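Local coordinates for hypothetical protein (Pseudomonas putida, PDB 2HLJ), which is probably a hot-dog-fold enzyme acting on acyl-CoA thioesters, possibly a betainyl-CoA thiolase, at residues 5-11 and 74-80; 28-32 and 105-110; 31-36 and 93-97. One frame throughout, in Å; residues are numbered along the deposited sequence.

Contact 1: 5-11 and 74-80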
loop_
_atom_site.group_PDB
_atom_site.type_symbol
_atom_site.label_atom_id
_atom_site.label_comp_id
_atom_site.label_asym_id
_atom_site.label_seq_id
_atom_site.Cartn_x
_atom_site.Cartn_y
_atom_site.Cartn_z
ATOM N N LEU A 5 16.935 13.503 -3.902
ATOM C CA LEU A 5 17.134 12.244 -4.582
ATOM C C LEU A 5 15.848 11.798 -5.300
ATOM O O LEU A 5 14.841 11.560 -4.651
ATOM C CB LEU A 5 17.577 11.166 -3.577
ATOM C CG LEU A 5 17.845 9.770 -4.167
ATOM C CD1 LEU A 5 19.031 9.758 -5.161
ATOM C CD2 LEU A 5 18.085 8.769 -3.071
ATOM N N ILE A 6 15.913 11.681 -6.630
ATOM C CA ILE A 6 14.854 11.077 -7.445
ATOM C C ILE A 6 15.260 9.638 -7.809
ATOM O O ILE A 6 16.318 9.403 -8.353
ATOM C CB ILE A 6 14.568 11.914 -8.714
ATOM C CG1 ILE A 6 14.060 13.290 -8.310
ATOM C CG2 ILE A 6 13.538 11.235 -9.613
ATOM C CD1 ILE A 6 13.910 14.254 -9.431
ATOM N N THR A 7 14.408 8.673 -7.481
ATOM C CA THR A 7 14.738 7.264 -7.635
ATOM C C THR A 7 14.020 6.605 -8.804
ATOM O O THR A 7 14.455 5.546 -9.319
ATOM C CB THR A 7 14.412 6.528 -6.352
ATOM O OG1 THR A 7 13.183 7.002 -5.841
ATOM C CG2 THR A 7 15.459 6.818 -5.340
ATOM N N TYR A 8 12.936 7.229 -9.252
ATOM C CA TYR A 8 12.074 6.588 -10.243
ATOM C C TYR A 8 11.208 7.612 -10.930
ATOM O O TYR A 8 10.721 8.526 -10.292
ATOM C CB TYR A 8 11.233 5.460 -9.600
ATOM C CG TYR A 8 10.571 4.555 -10.618
ATOM C CD1 TYR A 8 11.319 3.634 -11.316
ATOM C CD2 TYR A 8 9.210 4.648 -10.904
ATOM C CE1 TYR A 8 10.747 2.803 -12.247
ATOM C CE2 TYR A 8 8.623 3.819 -11.856
ATOM C CZ TYR A 8 9.404 2.894 -12.520
ATOM O OH TYR A 8 8.880 2.035 -13.483
ATOM N N ARG A 9 11.063 7.476 -12.247
ATOM C CA ARG A 9 10.148 8.307 -13.037
ATOM C C ARG A 9 9.360 7.436 -13.962
ATOM O O ARG A 9 9.906 6.477 -14.526
ATOM C CB ARG A 9 10.897 9.278 -13.944
ATOM C CG ARG A 9 11.951 10.112 -13.298
ATOM C CD ARG A 9 12.660 10.929 -14.389
ATOM N NE ARG A 9 13.654 11.845 -13.854
ATOM C CZ ARG A 9 13.379 13.047 -13.340
ATOM N NH1 ARG A 9 12.123 13.508 -13.267
ATOM N NH2 ARG A 9 14.379 13.804 -12.887
ATOM N N THR A 10 8.083 7.786 -14.164
ATOM C CA THR A 10 7.243 7.044 -15.099
ATOM C C THR A 10 6.060 7.924 -15.527
ATOM O O THR A 10 5.860 9.027 -15.002
ATOM C CB THR A 10 6.766 5.648 -14.517
ATOM O OG1 THR A 10 6.183 4.840 -15.542
ATOM C CG2 THR A 10 5.762 5.800 -13.385
ATOM N N THR A 11 5.352 7.462 -16.545
ATOM C CA THR A 11 4.112 8.088 -17.019
ATOM C C THR A 11 2.974 7.133 -16.648
ATOM O O THR A 11 3.072 5.936 -16.892
ATOM C CB THR A 11 4.200 8.382 -18.537
ATOM O OG1 THR A 11 5.227 9.347 -18.764
ATOM C CG2 THR A 11 2.924 8.965 -19.089
ATOM N N THR A 74 -0.136 11.437 -16.699
ATOM C CA THR A 74 0.661 12.276 -15.876
ATOM C C THR A 74 2.082 11.706 -15.748
ATOM O O THR A 74 2.262 10.490 -15.493
ATOM C CB THR A 74 0.028 12.426 -14.496
ATOM O OG1 THR A 74 -1.312 12.924 -14.640
ATOM C CG2 THR A 74 0.827 13.401 -13.661
ATOM N N GLU A 75 3.081 12.577 -15.954
ATOM C CA GLU A 75 4.487 12.229 -15.729
ATOM C C GLU A 75 4.784 12.464 -14.265
ATOM O O GLU A 75 4.648 13.570 -13.787
ATOM C CB GLU A 75 5.405 13.087 -16.592
ATOM C CG GLU A 75 5.212 12.808 -18.093
ATOM C CD GLU A 75 5.670 13.973 -18.999
ATOM O OE1 GLU A 75 5.024 15.052 -18.984
ATOM O OE2 GLU A 75 6.650 13.780 -19.747
ATOM N N VAL A 76 5.191 11.418 -13.567
ATOM C CA VAL A 76 5.413 11.513 -12.143
ATOM C C VAL A 76 6.804 11.006 -11.818
ATOM O O VAL A 76 7.394 10.256 -12.591
ATOM C CB VAL A 76 4.335 10.725 -11.315
ATOM C CG1 VAL A 76 2.923 11.311 -11.527
ATOM C CG2 VAL A 76 4.375 9.192 -11.585
ATOM N N TRP A 77 7.309 11.414 -10.662
ATOM C CA TRP A 77 8.568 10.911 -10.145
ATOM C C TRP A 77 8.490 10.692 -8.649
ATOM O O TRP A 77 7.660 11.297 -7.951
ATOM C CB TRP A 77 9.755 11.858 -10.477
ATOM C CG TRP A 77 9.807 13.157 -9.780
ATOM C CD1 TRP A 77 10.347 13.408 -8.537
ATOM C CD2 TRP A 77 9.361 14.418 -10.280
ATOM N NE1 TRP A 77 10.239 14.745 -8.247
ATOM C CE2 TRP A 77 9.624 15.381 -9.291
ATOM C CE3 TRP A 77 8.735 14.828 -11.467
ATOM C CZ2 TRP A 77 9.281 16.727 -9.444
ATOM C CZ3 TRP A 77 8.415 16.164 -11.617
ATOM C CH2 TRP A 77 8.670 17.089 -10.602
ATOM N N VAL A 78 9.397 9.841 -8.164
ATOM C CA VAL A 78 9.497 9.545 -6.742
ATOM C C VAL A 78 10.711 10.184 -6.138
ATOM O O VAL A 78 11.799 10.078 -6.691
ATOM C CB VAL A 78 9.581 8.007 -6.504
ATOM C CG1 VAL A 78 9.496 7.686 -5.036
ATOM C CG2 VAL A 78 8.500 7.304 -7.273
ATOM N N GLN A 79 10.530 10.828 -4.975
ATOM C CA GLN A 79 11.645 11.254 -4.140
ATOM C C GLN A 79 11.758 10.311 -2.950
ATOM O O GLN A 79 10.768 9.835 -2.430
ATOM C CB GLN A 79 11.458 12.718 -3.672
ATOM C CG GLN A 79 11.742 13.663 -4.842
ATOM C CD GLN A 79 11.430 15.108 -4.605
ATOM O OE1 GLN A 79 11.207 15.817 -5.565
ATOM N NE2 GLN A 79 11.395 15.558 -3.346
ATOM N N THR A 80 12.974 10.018 -2.539
ATOM C CA THR A 80 13.189 8.971 -1.546
ATOM C C THR A 80 14.178 9.481 -0.503
ATOM O O THR A 80 15.213 10.045 -0.853
ATOM C CB THR A 80 13.701 7.692 -2.168
ATOM O OG1 THR A 80 12.814 7.231 -3.222
ATOM C CG2 THR A 80 13.866 6.623 -1.106
HETATM O O HOH W 1 14.762 13.140 -1.437
#
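Trp77 has its CG between the backbone N and the carbonyl carbon (chi1 70°), and Ile6 has CG1 anti to its carbonyl carbon (chi1 -63°); together these torsions bring the end of the isoleucine over the indole. The segments are antiparallel neighbours in the hot-dog sheet, with 6-11 as one of its outer strands within the chain. Ile6 CD1 sits over the face of the five-membered ring, 4.0 Å from its centroid, a CH-pi contact in which the isoleucine's terminal methyl rests on the indole. Within its own strand the ring is held by a nearly straight bond from Trp77 NE1 to Gln79 OE1 (3.0 Å), with the acceptor in the indole plane. The extended chain of Arg9 runs alongside Trp77, its aliphatic CG against CB, while Ile6 CG2 covers one guanidinium face. Were Trp77 an alanine, Ile6 CD1 would probably lose its aromatic partner and Gln79 OE1 its indole donor. The other side of the sheet, with Tyr8, Thr10, Val76 and Val78, includes the apolar surface under helix 25-43, where Val78 meets Ile31 and Phe32. Thr10 and Val76 form a hydrogen-bonded pair: Val76 N to Thr10 O measures 2.9 Å, and the return bond from Thr10 N to Val76 O 3.0 Å. Toward the start of strand 6-11, Thr7 OG1 and Thr80 OG1 share a hydrogen bond of 2.7 Å.

Contact 2: 28-32 and 105-110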
loop_
_atom_site.group_PDB
_atom_site.type_symbol
_atom_site.label_atom_id
_atom_site.label_comp_id
_atom_site.label_asym_id
_atom_site.label_seq_id
_atom_site.Cartn_x
_atom_site.Cartn_y
_atom_site.Cartn_z
ATOM N N TYR A 28 -0.101 3.529 -6.915
ATOM C CA TYR A 28 0.816 4.504 -6.266
ATOM C C TYR A 28 1.898 3.705 -5.536
ATOM O O TYR A 28 3.090 3.986 -5.677
ATOM C CB TYR A 28 0.128 5.355 -5.227
ATOM C CG TYR A 28 -0.888 6.400 -5.623
ATOM C CD1 TYR A 28 -2.171 6.043 -5.981
ATOM C CD2 TYR A 28 -0.600 7.769 -5.494
ATOM C CE1 TYR A 28 -3.107 6.994 -6.274
ATOM C CE2 TYR A 28 -1.544 8.738 -5.770
ATOM C CZ TYR A 28 -2.812 8.342 -6.161
ATOM O OH TYR A 28 -3.800 9.277 -6.442
ATOM N N LEU A 29 1.476 2.678 -4.788
ATOM C CA LEU A 29 2.416 1.783 -4.093
ATOM C C LEU A 29 3.315 0.979 -5.028
ATOM O O LEU A 29 4.466 0.752 -4.699
ATOM C CB LEU A 29 1.704 0.872 -3.079
ATOM C CG LEU A 29 2.553 0.306 -1.937
ATOM C CD1 LEU A 29 3.009 1.384 -0.917
ATOM C CD2 LEU A 29 1.763 -0.792 -1.181
ATOM N N LEU A 30 2.820 0.569 -6.203
ATOM C CA LEU A 30 3.673 -0.064 -7.193
ATOM C C LEU A 30 4.812 0.835 -7.666
ATOM O O LEU A 30 5.976 0.390 -7.777
ATOM C CB LEU A 30 2.858 -0.571 -8.409
ATOM C CG LEU A 30 3.689 -1.359 -9.408
ATOM C CD1 LEU A 30 4.329 -2.578 -8.758
ATOM C CD2 LEU A 30 2.880 -1.767 -10.656
ATOM N N ILE A 31 4.484 2.086 -7.973
ATOM C CA ILE A 31 5.487 3.083 -8.377
ATOM C C ILE A 31 6.516 3.245 -7.271
ATOM O O ILE A 31 7.713 3.232 -7.520
ATOM C CB ILE A 31 4.822 4.458 -8.679
ATOM C CG1 ILE A 31 3.936 4.373 -9.907
ATOM C CG2 ILE A 31 5.863 5.571 -8.773
ATOM C CD1 ILE A 31 2.929 5.491 -9.965
ATOM N N PHE A 32 6.069 3.351 -6.025
ATOM C CA PHE A 32 7.028 3.358 -4.922
ATOM C C PHE A 32 7.878 2.067 -4.784
ATOM O O PHE A 32 9.067 2.147 -4.439
ATOM C CB PHE A 32 6.334 3.673 -3.581
ATOM C CG PHE A 32 5.721 5.046 -3.479
ATOM C CD1 PHE A 32 6.261 6.159 -4.112
ATOM C CD2 PHE A 32 4.647 5.248 -2.599
ATOM C CE1 PHE A 32 5.697 7.417 -3.937
ATOM C CE2 PHE A 32 4.047 6.471 -2.485
ATOM C CZ PHE A 32 4.586 7.574 -3.115
ATOM N N LEU A 105 1.804 14.465 -4.082
ATOM C CA LEU A 105 0.622 13.765 -4.523
ATOM C C LEU A 105 0.264 12.620 -3.601
ATOM O O LEU A 105 -0.920 12.259 -3.467
ATOM C CB LEU A 105 0.866 13.205 -5.930
ATOM C CG LEU A 105 1.309 14.222 -6.991
ATOM C CD1 LEU A 105 1.556 13.548 -8.312
ATOM C CD2 LEU A 105 0.230 15.277 -7.124
ATOM N N ALA A 106 1.307 11.971 -3.089
ATOM C CA ALA A 106 1.203 10.867 -2.141
ATOM C C ALA A 106 2.556 10.697 -1.475
ATOM O O ALA A 106 3.566 11.160 -1.999
ATOM C CB ALA A 106 0.847 9.583 -2.860
ATOM N N ALA A 107 2.560 10.040 -0.326
ATOM C CA ALA A 107 3.788 9.752 0.446
ATOM C C ALA A 107 3.628 8.405 1.163
ATOM O O ALA A 107 2.494 8.009 1.518
ATOM C CB ALA A 107 4.049 10.889 1.436
ATOM N N SER A 108 4.731 7.690 1.385
ATOM C CA SER A 108 4.676 6.412 2.070
ATOM C C SER A 108 5.892 6.211 2.915
ATOM O O SER A 108 7.009 6.351 2.415
ATOM C CB SER A 108 4.635 5.262 1.041
ATOM O OG SER A 108 4.486 4.033 1.715
ATOM N N GLU A 109 5.667 5.838 4.179
ATOM C CA GLU A 109 6.704 5.453 5.110
ATOM C C GLU A 109 6.736 3.942 5.120
ATOM O O GLU A 109 5.688 3.326 5.225
ATOM C CB GLU A 109 6.322 5.957 6.520
ATOM C CG GLU A 109 7.430 5.780 7.546
ATOM C CD GLU A 109 6.983 6.067 8.966
ATOM O OE1 GLU A 109 5.784 6.396 9.168
ATOM O OE2 GLU A 109 7.840 5.977 9.880
ATOM N N GLN A 110 7.920 3.335 5.013
ATOM C CA GLN A 110 8.014 1.899 4.928
ATOM C C GLN A 110 9.165 1.375 5.712
ATOM O O GLN A 110 10.186 2.054 5.861
ATOM C CB GLN A 110 8.234 1.454 3.480
ATOM C CG GLN A 110 7.400 2.238 2.501
ATOM C CD GLN A 110 7.306 1.562 1.184
ATOM O OE1 GLN A 110 8.173 0.776 0.817
ATOM N NE2 GLN A 110 6.260 1.867 0.452
HETATM O O HOH W 2 5.970 0.194 -1.852
#
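Apolar packing carries most of this contact, in which Phe32 and Tyr28, one helical turn apart, face the small residues of strand 104-114. Phe32 CD2 lies 3.6 Å from Ser108 CB, and the far end of the ring, CZ, has Ala106 O at its edge, near the ring plane. Tyr28 brings CD2 to 3.5 Å from Ala106 CB; its CG is anti to the carbonyl carbon (chi1 -69°), which leans the ring toward the strand, and its hydroxyl is hydrogen-bonded to His68 O. Alanine and serine suit these positions because their short side chains let broad rings come close to the strand. This is the hot-dog arrangement, a central helix wrapped by a curved antiparallel sheet. Leu29 and Gln110 run past one another pointing opposite ways, with Leu29 CD1 3.6 Å from Gln110 NE2, and Leu29 also packs on Leu29 of the second subunit.

Polar links are fewer. Gln110 NE2 gives a bond to Ser108 OG (3.1 Å, 168° at the hydrogen), with the oxygen in the amide plane, and Ser108 OG is also bonded to His63 O. A water 2.9 Å from Gln110 NE2 accepts from that amide and lies within bonding distance of Leu29 O. No direct hydrogen bond joins 28-32 to 105-110, so their fit rests on shape, while the buried amide nitrogen is satisfied by the serine and the water.

Contact 3: 31-36 and 93-97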
loop_
_atom_site.group_PDB
_atom_site.type_symbol
_atom_site.label_atom_id
_atom_site.label_comp_id
_atom_site.label_asym_id
_atom_site.label_seq_id
_atom_site.Cartn_x
_atom_site.Cartn_y
_atom_site.Cartn_z
ATOM N N ILE A 31 4.484 2.086 -7.973
ATOM C CA ILE A 31 5.487 3.083 -8.377
ATOM C C ILE A 31 6.516 3.245 -7.271
ATOM O O ILE A 31 7.713 3.232 -7.520
ATOM C CB ILE A 31 4.822 4.458 -8.679
ATOM C CG1 ILE A 31 3.936 4.373 -9.907
ATOM C CG2 ILE A 31 5.863 5.571 -8.773
ATOM C CD1 ILE A 31 2.929 5.491 -9.965
ATOM N N PHE A 32 6.069 3.351 -6.025
ATOM C CA PHE A 32 7.028 3.358 -4.922
ATOM C C PHE A 32 7.878 2.067 -4.784
ATOM O O PHE A 32 9.067 2.147 -4.439
ATOM C CB PHE A 32 6.334 3.673 -3.581
ATOM C CG PHE A 32 5.721 5.046 -3.479
ATOM C CD1 PHE A 32 6.261 6.159 -4.112
ATOM C CD2 PHE A 32 4.647 5.248 -2.599
ATOM C CE1 PHE A 32 5.697 7.417 -3.937
ATOM C CE2 PHE A 32 4.047 6.471 -2.485
ATOM C CZ PHE A 32 4.586 7.574 -3.115
ATOM N N SER A 33 7.306 0.897 -5.081
ATOM C CA SER A 33 8.051 -0.398 -5.038
ATOM C C SER A 33 9.192 -0.403 -6.040
ATOM O O SER A 33 10.295 -0.866 -5.749
ATOM C CB SER A 33 7.121 -1.598 -5.343
ATOM O OG SER A 33 7.616 -2.846 -4.832
ATOM N N TYR A 34 8.895 0.068 -7.235
ATOM C CA TYR A 34 9.893 0.206 -8.270
ATOM C C TYR A 34 10.959 1.196 -7.830
ATOM O O TYR A 34 12.115 0.990 -8.094
ATOM C CB TYR A 34 9.278 0.673 -9.565
ATOM C CG TYR A 34 8.362 -0.313 -10.266
ATOM C CD1 TYR A 34 8.510 -1.695 -10.119
ATOM C CD2 TYR A 34 7.386 0.146 -11.129
ATOM C CE1 TYR A 34 7.664 -2.582 -10.786
ATOM C CE2 TYR A 34 6.564 -0.724 -11.814
ATOM C CZ TYR A 34 6.695 -2.084 -11.639
ATOM O OH TYR A 34 5.843 -2.938 -12.326
ATOM N N ALA A 35 10.551 2.242 -7.130
ATOM C CA ALA A 35 11.498 3.208 -6.560
ATOM C C ALA A 35 12.436 2.550 -5.545
ATOM O O ALA A 35 13.640 2.850 -5.522
ATOM C CB ALA A 35 10.765 4.369 -5.907
ATOM N N THR A 36 11.881 1.692 -4.679
ATOM C CA THR A 36 12.684 0.916 -3.706
ATOM C C THR A 36 13.690 0.034 -4.445
ATOM O O THR A 36 14.867 -0.014 -4.096
ATOM C CB THR A 36 11.783 0.039 -2.828
ATOM O OG1 THR A 36 10.893 0.853 -2.055
ATOM C CG2 THR A 36 12.614 -0.843 -1.876
ATOM N N TYR A 93 11.216 6.593 3.153
ATOM C CA TYR A 93 10.081 7.473 2.942
ATOM C C TYR A 93 10.105 7.858 1.491
ATOM O O TYR A 93 11.120 8.371 1.031
ATOM C CB TYR A 93 10.225 8.740 3.815
ATOM C CG TYR A 93 9.088 9.754 3.704
ATOM C CD1 TYR A 93 7.942 9.599 4.435
ATOM C CD2 TYR A 93 9.196 10.878 2.907
ATOM C CE1 TYR A 93 6.908 10.507 4.375
ATOM C CE2 TYR A 93 8.170 11.804 2.823
ATOM C CZ TYR A 93 7.015 11.602 3.570
ATOM O OH TYR A 93 5.981 12.507 3.584
ATOM N N HIS A 94 9.042 7.516 0.757
ATOM C CA HIS A 94 8.881 7.893 -0.631
ATOM C C HIS A 94 7.795 8.950 -0.736
ATOM O O HIS A 94 6.806 8.911 0.010
ATOM C CB HIS A 94 8.424 6.697 -1.483
ATOM C CG HIS A 94 9.406 5.577 -1.590
ATOM N ND1 HIS A 94 10.673 5.729 -2.123
ATOM C CD2 HIS A 94 9.280 4.266 -1.280
ATOM C CE1 HIS A 94 11.283 4.559 -2.118
ATOM N NE2 HIS A 94 10.445 3.649 -1.653
ATOM N N SER A 95 7.976 9.903 -1.642
ATOM C CA SER A 95 6.950 10.870 -1.965
ATOM C C SER A 95 6.797 10.932 -3.497
ATOM O O SER A 95 7.740 10.653 -4.254
ATOM C CB SER A 95 7.232 12.241 -1.329
ATOM O OG SER A 95 8.513 12.755 -1.736
ATOM N N LEU A 96 5.582 11.208 -3.943
ATOM C CA LEU A 96 5.258 11.219 -5.365
ATOM C C LEU A 96 5.006 12.638 -5.799
ATOM O O LEU A 96 4.339 13.390 -5.105
ATOM C CB LEU A 96 4.037 10.359 -5.686
ATOM C CG LEU A 96 3.746 10.066 -7.176
ATOM C CD1 LEU A 96 4.769 9.153 -7.826
ATOM C CD2 LEU A 96 2.340 9.513 -7.337
ATOM N N HIS A 97 5.511 12.983 -6.987
ATOM C CA HIS A 97 5.538 14.372 -7.459
ATOM C C HIS A 97 5.232 14.459 -8.948
ATOM O O HIS A 97 5.417 13.476 -9.700
ATOM C CB HIS A 97 6.944 14.981 -7.236
ATOM C CG HIS A 97 7.429 14.886 -5.819
ATOM N ND1 HIS A 97 7.449 15.962 -4.962
ATOM C CD2 HIS A 97 7.914 13.837 -5.119
ATOM C CE1 HIS A 97 7.889 15.570 -3.778
ATOM N NE2 HIS A 97 8.172 14.278 -3.844
#
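Ile31 meets Leu96 at about a right angle, its CG2 touching Leu96 CD1 at 3.9 Å, two branched chains that fill the space between helix and strand. One residue on, Phe32 has Tyr28 O near one ring face and His94 CB over the other, 3.8 Å from the centroid. The imidazole itself is nearly parallel to the phenyl, with planes 16° apart, but slid so far along that the rings barely overlap. Phe32 CE1 also reaches Leu96 CB at 3.8 Å, and Leu96 N comes to the ring edge. Here the central helix of the hot-dog fold, 25-43, crosses the inner side of the sheet at strand 89-98, and a flat phenyl can slip between helix and sheet where His94 and Leu96 point inward. Ala35, small enough to admit the imidazole, places CB 3.8 Å from His94 CE1, a CH-pi contact oblique to the ring and off its centre. In Thr36, having OG1 anti to the carbonyl carbon (chi1 -62°) brings this hydroxyl to the imidazole edge, where it shares a hydrogen bond of 2.9 Å with His94 NE2. His94 ND1 is bonded to Thr80 OG1, so both ring nitrogens have a partner.

In the fold
The three contacts belong to a single hot-dog fold, the central helix packed on one antiparallel sheet. Contacts 2 and 3 lie about 5 Å apart, centre to centre, and share Ile31 and Phe32 of helix 25-43; their strands, 104-114 and 89-98, are neighbours. Contact 1 lies about 7 Å from contact 3 and 10 Å from contact 2, and adds the edge strand 6-11 beside 75-85. Along the chain come strand 6-11, the helix, then strands 75-85, 89-98 and 104-114, so the first strand pairs with, and the helix packs on, strands that come later. Residues of both helical segments also reach the second subunit, so the helix lies close to the dimer interface.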